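Local structure of putative enoyl-CoA hydratase/isomerase (3FDU) at residues D122-I134 against K169-E183. The protein probably acts on acyl-CoA thioesters as an enoyl-CoA hydratase or isomerase of the crotonase family. The protein carries 4 engineered substitutions. Numbering follows the deposited sequence. Where two conformers were deposited one is given.
Sequences DLVFADNTALFQI and KFNAETALQAGLVNE
Phe132 and Phe170 form an antiparallel hydrogen-bonded pair, their side chains on the same face, and their rings run nearly parallel, planes 16° apart, but slid so far past one another that they barely overlap. What covers a face of the Phe170 ring is instead the methylene of Phe132, with CB 3.5 Å from the ring centroid in a CH-pi contact. Phe170 gets there because its CG sits between its own backbone N and carbonyl carbon (chi1 62°), which folds the ring back over its partner. The Phe132 ring reaches on to the helix 172-177, where the Ala175 methyl lies over one face, CB 3.5 Å from CE2; beyond, its CZ meets Val181 CG2, which also touches Ala126 and Val124.

One residue further along, Lys169 bends at its last torsion (chi4 -56°) to bring NZ 2.9 Å from Gln133 OE1, arriving from above the amide plane; Gln133 NE2 is held by Ala167 O.

At the far end Asn182 grips Val124 twice: its side-chain OD1 accepts from Val124 N at 2.8 Å, met from above the amide plane, and its own N donates to Val124 O at 2.7 Å. Parallel pairing of Phe125 with Glu183 begins just beyond, where the Ala126 N to Glu183 O bond is weak. Between the two ends, a water accepts from Ala172 N, at the first turn of the helix, and donates to the carbonyls of Asn128 and Ala130, while Asn171 OD1 caps that helix through Thr174 N.

Strand 123-126 lies between strands 102-106 and 183-184 in the main sheet, and strand 131-133 carries the chain into the small one beside 109-111. Val115 of helix 113-116 packs on both phenylalanines, and a second subunit closes over Asn182, whose ND2 bonds to Glu162 OE2 and His158 O of that neighbouring subunit.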
loop_
_atom_site.group_PDB
_atom_site.type_symbol
_atom_site.label_atom_id
_atom_site.label_comp_id
_atom_site.label_asym_id
_atom_site.label_seq_id
_atom_site.Cartn_x
_atom_site.Cartn_y
_atom_site.Cartn_z
ATOM N N ASP A 122 8.474 8.042 -11.125
ATOM C CA ASP A 122 7.235 8.666 -10.670
ATOM C C ASP A 122 5.969 8.172 -11.368
ATOM O O ASP A 122 4.918 8.057 -10.742
ATOM C CB ASP A 122 7.382 10.170 -10.846
ATOM C CG ASP A 122 8.621 10.686 -10.140
ATOM O OD1 ASP A 122 8.729 10.421 -8.922
ATOM O OD2 ASP A 122 9.500 11.284 -10.800
ATOM N N LEU A 123 6.078 7.933 -12.681
ATOM C CA LEU A 123 4.947 7.500 -13.536
ATOM C C LEU A 123 5.463 6.436 -14.505
ATOM O O LEU A 123 6.605 6.506 -14.976
ATOM C CB LEU A 123 4.421 8.655 -14.373
ATOM C CG LEU A 123 4.181 9.942 -13.559
ATOM C CD1 LEU A 123 3.957 11.077 -14.517
ATOM C CD2 LEU A 123 3.025 9.668 -12.681
ATOM N N VAL A 124 4.626 5.436 -14.729
ATOM C CA VAL A 124 4.954 4.349 -15.602
ATOM C C VAL A 124 3.792 4.044 -16.530
ATOM O O VAL A 124 2.643 3.880 -16.061
ATOM C CB VAL A 124 5.250 3.077 -14.801
ATOM C CG1 VAL A 124 5.592 1.940 -15.764
ATOM C CG2 VAL A 124 6.433 3.295 -13.834
ATOM N N PHE A 125 4.078 4.016 -17.841
ATOM C CA PHE A 125 3.064 3.638 -18.818
ATOM C C PHE A 125 3.489 2.340 -19.515
ATOM O O PHE A 125 4.667 2.127 -19.784
ATOM C CB PHE A 125 2.826 4.764 -19.849
ATOM C CG PHE A 125 2.466 6.083 -19.211
ATOM C CD1 PHE A 125 1.193 6.267 -18.621
ATOM C CD2 PHE A 125 3.404 7.119 -19.143
ATOM C CE1 PHE A 125 0.857 7.513 -18.003
ATOM C CE2 PHE A 125 3.051 8.343 -18.566
ATOM C CZ PHE A 125 1.775 8.510 -17.982
ATOM N N ALA A 126 2.540 1.462 -19.770
ATOM C CA ALA A 126 2.866 0.217 -20.489
ATOM C C ALA A 126 1.794 -0.036 -21.534
ATOM O O ALA A 126 0.673 0.497 -21.439
ATOM C CB ALA A 126 2.906 -0.954 -19.504
ATOM N N ASP A 127 2.109 -0.869 -22.521
ATOM C CA ASP A 127 1.053 -1.362 -23.390
ATOM C C ASP A 127 0.848 -2.854 -23.067
ATOM O O ASP A 127 1.523 -3.390 -22.167
ATOM C CB ASP A 127 1.359 -1.065 -24.887
ATOM C CG ASP A 127 2.508 -1.918 -25.464
ATOM O OD1 ASP A 127 2.915 -2.952 -24.846
ATOM O OD2 ASP A 127 2.992 -1.564 -26.583
ATOM N N ASN A 128 -0.127 -3.483 -23.741
ATOM C CA ASN A 128 -0.544 -4.829 -23.384
ATOM C C ASN A 128 0.484 -5.879 -23.774
ATOM O O ASN A 128 0.323 -7.078 -23.461
ATOM C CB ASN A 128 -1.893 -5.170 -24.028
ATOM C CG ASN A 128 -2.733 -6.126 -23.162
ATOM O OD1 ASN A 128 -2.662 -6.109 -21.928
ATOM N ND2 ASN A 128 -3.614 -6.884 -23.816
ATOM N N THR A 129 1.516 -5.452 -24.487
ATOM C CA THR A 129 2.595 -6.391 -24.861
ATOM C C THR A 129 3.605 -6.600 -23.704
ATOM O O THR A 129 4.488 -7.467 -23.783
ATOM C CB THR A 129 3.441 -5.913 -26.093
ATOM O OG1 THR A 129 4.311 -4.823 -25.714
ATOM C CG2 THR A 129 2.565 -5.487 -27.301
ATOM N N ALA A 130 3.475 -5.808 -22.646
ATOM C CA ALA A 130 4.429 -5.869 -21.543
ATOM C C ALA A 130 4.379 -7.187 -20.758
ATOM O O ALA A 130 3.322 -7.659 -20.367
ATOM C CB ALA A 130 4.228 -4.701 -20.629
ATOM N N LEU A 131 5.549 -7.764 -20.513
ATOM C CA LEU A 131 5.633 -9.006 -19.778
ATOM C C LEU A 131 6.685 -8.827 -18.694
ATOM O O LEU A 131 7.868 -8.663 -18.992
ATOM C CB LEU A 131 6.034 -10.178 -20.707
ATOM C CG LEU A 131 4.899 -10.634 -21.671
ATOM C CD1 LEU A 131 5.525 -11.654 -22.619
ATOM C CD2 LEU A 131 3.633 -11.194 -20.936
ATOM N N PHE A 132 6.250 -8.892 -17.454
ATOM C CA PHE A 132 7.110 -8.548 -16.317
ATOM C C PHE A 132 7.534 -9.811 -15.544
ATOM O O PHE A 132 6.813 -10.796 -15.499
ATOM C CB PHE A 132 6.370 -7.642 -15.338
ATOM C CG PHE A 132 5.812 -6.360 -15.937
ATOM C CD1 PHE A 132 6.561 -5.188 -15.902
ATOM C CD2 PHE A 132 4.528 -6.317 -16.476
ATOM C CE1 PHE A 132 6.049 -3.991 -16.424
ATOM C CE2 PHE A 132 3.999 -5.123 -17.018
ATOM C CZ PHE A 132 4.760 -3.953 -16.997
ATOM N N GLN A 133 8.671 -9.723 -14.844
ATOM C CA GLN A 133 9.058 -10.806 -13.948
ATOM C C GLN A 133 10.112 -10.313 -12.964
ATOM O O GLN A 133 10.949 -9.473 -13.321
ATOM C CB GLN A 133 9.629 -11.993 -14.759
ATOM C CG GLN A 133 9.934 -13.262 -13.854
ATOM C CD GLN A 133 10.684 -14.299 -14.684
ATOM O OE1 GLN A 133 11.240 -13.956 -15.729
ATOM N NE2 GLN A 133 10.660 -15.545 -14.255
ATOM N N ILE A 134 10.038 -10.796 -11.707
ATOM C CA ILE A 134 11.113 -10.623 -10.721
ATOM C C ILE A 134 11.684 -12.006 -10.439
ATOM O O ILE A 134 11.197 -12.735 -9.576
ATOM C CB ILE A 134 10.565 -10.055 -9.377
ATOM C CG1 ILE A 134 9.520 -8.968 -9.672
ATOM C CG2 ILE A 134 11.714 -9.434 -8.504
ATOM C CD1 ILE A 134 9.014 -8.269 -8.416
ATOM N N LYS A 169 6.153 -14.904 -14.058
ATOM C CA LYS A 169 5.894 -13.862 -15.036
ATOM C C LYS A 169 4.460 -13.368 -14.822
ATOM O O LYS A 169 3.582 -14.071 -14.249
ATOM C CB LYS A 169 6.148 -14.370 -16.496
ATOM C CG LYS A 169 7.625 -14.591 -16.815
ATOM C CD LYS A 169 7.872 -15.226 -18.166
ATOM C CE LYS A 169 9.389 -15.349 -18.447
ATOM N NZ LYS A 169 10.115 -14.010 -18.358
ATOM N N PHE A 170 4.227 -12.120 -15.186
ATOM C CA PHE A 170 2.916 -11.488 -14.973
ATOM C C PHE A 170 2.655 -10.409 -16.023
ATOM O O PHE A 170 3.599 -9.864 -16.607
ATOM C CB PHE A 170 2.701 -10.995 -13.518
ATOM C CG PHE A 170 3.703 -9.888 -13.032
ATOM C CD1 PHE A 170 3.365 -8.512 -13.110
ATOM C CD2 PHE A 170 4.948 -10.252 -12.481
ATOM C CE1 PHE A 170 4.265 -7.503 -12.641
ATOM C CE2 PHE A 170 5.855 -9.252 -12.000
ATOM C CZ PHE A 170 5.510 -7.873 -12.124
ATOM N N ASN A 171 1.371 -10.114 -16.298
ATOM C CA ASN A 171 1.074 -9.313 -17.459
ATOM C C ASN A 171 0.828 -7.861 -17.049
ATOM O O ASN A 171 1.044 -7.488 -15.868
ATOM C CB ASN A 171 -0.141 -9.868 -18.220
ATOM C CG ASN A 171 -1.390 -9.960 -17.329
ATOM O OD1 ASN A 171 -1.541 -9.187 -16.376
ATOM N ND2 ASN A 171 -2.277 -10.903 -17.629
ATOM N N ALA A 172 0.442 -7.019 -18.009
ATOM C CA ALA A 172 0.274 -5.595 -17.675
ATOM C C ALA A 172 -0.900 -5.357 -16.715
ATOM O O ALA A 172 -0.858 -4.466 -15.875
ATOM C CB ALA A 172 0.142 -4.729 -18.962
ATOM N N GLU A 173 -1.952 -6.167 -16.794
ATOM C CA GLU A 173 -3.093 -5.988 -15.897
ATOM C C GLU A 173 -2.718 -6.288 -14.453
ATOM O O GLU A 173 -3.174 -5.627 -13.532
ATOM C CB GLU A 173 -4.267 -6.872 -16.340
ATOM C CG GLU A 173 -4.911 -6.469 -17.680
ATOM C CD GLU A 173 -4.029 -6.702 -18.932
ATOM O OE1 GLU A 173 -3.110 -7.578 -18.942
ATOM O OE2 GLU A 173 -4.285 -5.985 -19.934
ATOM N N THR A 174 -1.924 -7.335 -14.243
ATOM C CA THR A 174 -1.386 -7.639 -12.905
ATOM C C THR A 174 -0.486 -6.473 -12.419
ATOM O O THR A 174 -0.606 -6.065 -11.271
ATOM C CB THR A 174 -0.567 -8.967 -12.909
ATOM O OG1 THR A 174 -1.474 -10.060 -13.172
ATOM C CG2 THR A 174 0.145 -9.238 -11.518
ATOM N N ALA A 175 0.385 -5.956 -13.291
ATOM C CA ALA A 175 1.304 -4.891 -12.900
ATOM C C ALA A 175 0.503 -3.648 -12.579
ATOM O O ALA A 175 0.828 -2.925 -11.655
ATOM C CB ALA A 175 2.330 -4.569 -14.045
ATOM N N LEU A 176 -0.594 -3.437 -13.309
ATOM C CA LEU A 176 -1.474 -2.252 -13.048
ATOM C C LEU A 176 -2.219 -2.419 -11.710
ATOM O O LEU A 176 -2.283 -1.509 -10.908
ATOM C CB LEU A 176 -2.479 -2.081 -14.226
ATOM C CG LEU A 176 -3.475 -0.920 -14.112
ATOM C CD1 LEU A 176 -2.858 0.401 -14.520
ATOM C CD2 LEU A 176 -4.692 -1.190 -14.959
ATOM N N GLN A 177 -2.782 -3.600 -11.442
ATOM C CA GLN A 177 -3.397 -3.841 -10.121
ATOM C C GLN A 177 -2.446 -3.671 -8.928
ATOM O O GLN A 177 -2.890 -3.287 -7.841
ATOM C CB GLN A 177 -4.039 -5.248 -10.050
ATOM C CG GLN A 177 -5.199 -5.375 -11.008
ATOM C CD GLN A 177 -6.021 -6.661 -10.837
ATOM O OE1 GLN A 177 -5.699 -7.705 -11.405
ATOM N NE2 GLN A 177 -7.133 -6.562 -10.093
ATOM N N ALA A 178 -1.162 -3.992 -9.128
ATOM C CA ALA A 178 -0.163 -3.948 -8.083
ATOM C C ALA A 178 0.449 -2.531 -7.969
ATOM O O ALA A 178 1.338 -2.297 -7.144
ATOM C CB ALA A 178 0.944 -4.951 -8.413
ATOM N N GLY A 179 0.017 -1.627 -8.843
ATOM C CA GLY A 179 0.465 -0.245 -8.828
ATOM C C GLY A 179 1.853 0.043 -9.414
ATOM O O GLY A 179 2.381 1.136 -9.222
ATOM N N LEU A 180 2.439 -0.941 -10.101
ATOM C CA LEU A 180 3.709 -0.791 -10.780
ATOM C C LEU A 180 3.561 0.048 -12.048
ATOM O O LEU A 180 4.512 0.678 -12.487
ATOM C CB LEU A 180 4.255 -2.188 -11.149
ATOM C CG LEU A 180 4.804 -3.031 -9.960
ATOM C CD1 LEU A 180 5.006 -4.523 -10.396
ATOM C CD2 LEU A 180 6.159 -2.433 -9.524
ATOM N N VAL A 181 2.368 0.005 -12.658
ATOM C CA VAL A 181 2.118 0.742 -13.900
ATOM C C VAL A 181 0.957 1.704 -13.576
ATOM O O VAL A 181 0.009 1.312 -12.907
ATOM C CB VAL A 181 1.699 -0.288 -15.026
ATOM C CG1 VAL A 181 0.899 0.318 -16.142
ATOM C CG2 VAL A 181 2.932 -1.106 -15.542
ATOM N N ASN A 182 1.011 2.944 -14.058
ATOM C CA ASN A 182 -0.095 3.929 -13.867
ATOM C C ASN A 182 -1.298 3.671 -14.778
ATOM O O ASN A 182 -2.479 3.794 -14.371
ATOM C CB ASN A 182 0.436 5.364 -14.157
ATOM C CG ASN A 182 1.310 5.878 -13.022
ATOM O OD1 ASN A 182 2.464 5.462 -12.874
ATOM N ND2 ASN A 182 0.727 6.697 -12.157
ATOM N N GLU A 183 -1.012 3.329 -16.031
ATOM C CA GLU A 183 -2.100 3.108 -17.006
ATOM C C GLU A 183 -1.597 2.192 -18.145
ATOM O O GLU A 183 -0.439 2.268 -18.539
ATOM C CB GLU A 183 -2.516 4.475 -17.584
ATOM C CG GLU A 183 -3.563 4.471 -18.653
ATOM C CD GLU A 183 -3.975 5.911 -19.072
ATOM O OE1 GLU A 183 -3.368 6.897 -18.581
ATOM O OE2 GLU A 183 -4.894 6.059 -19.901
HETATM O O HOH W 1 0.496 -7.843 -20.685
HETATM O O HOH W 2 8.897 -11.538 -19.287
#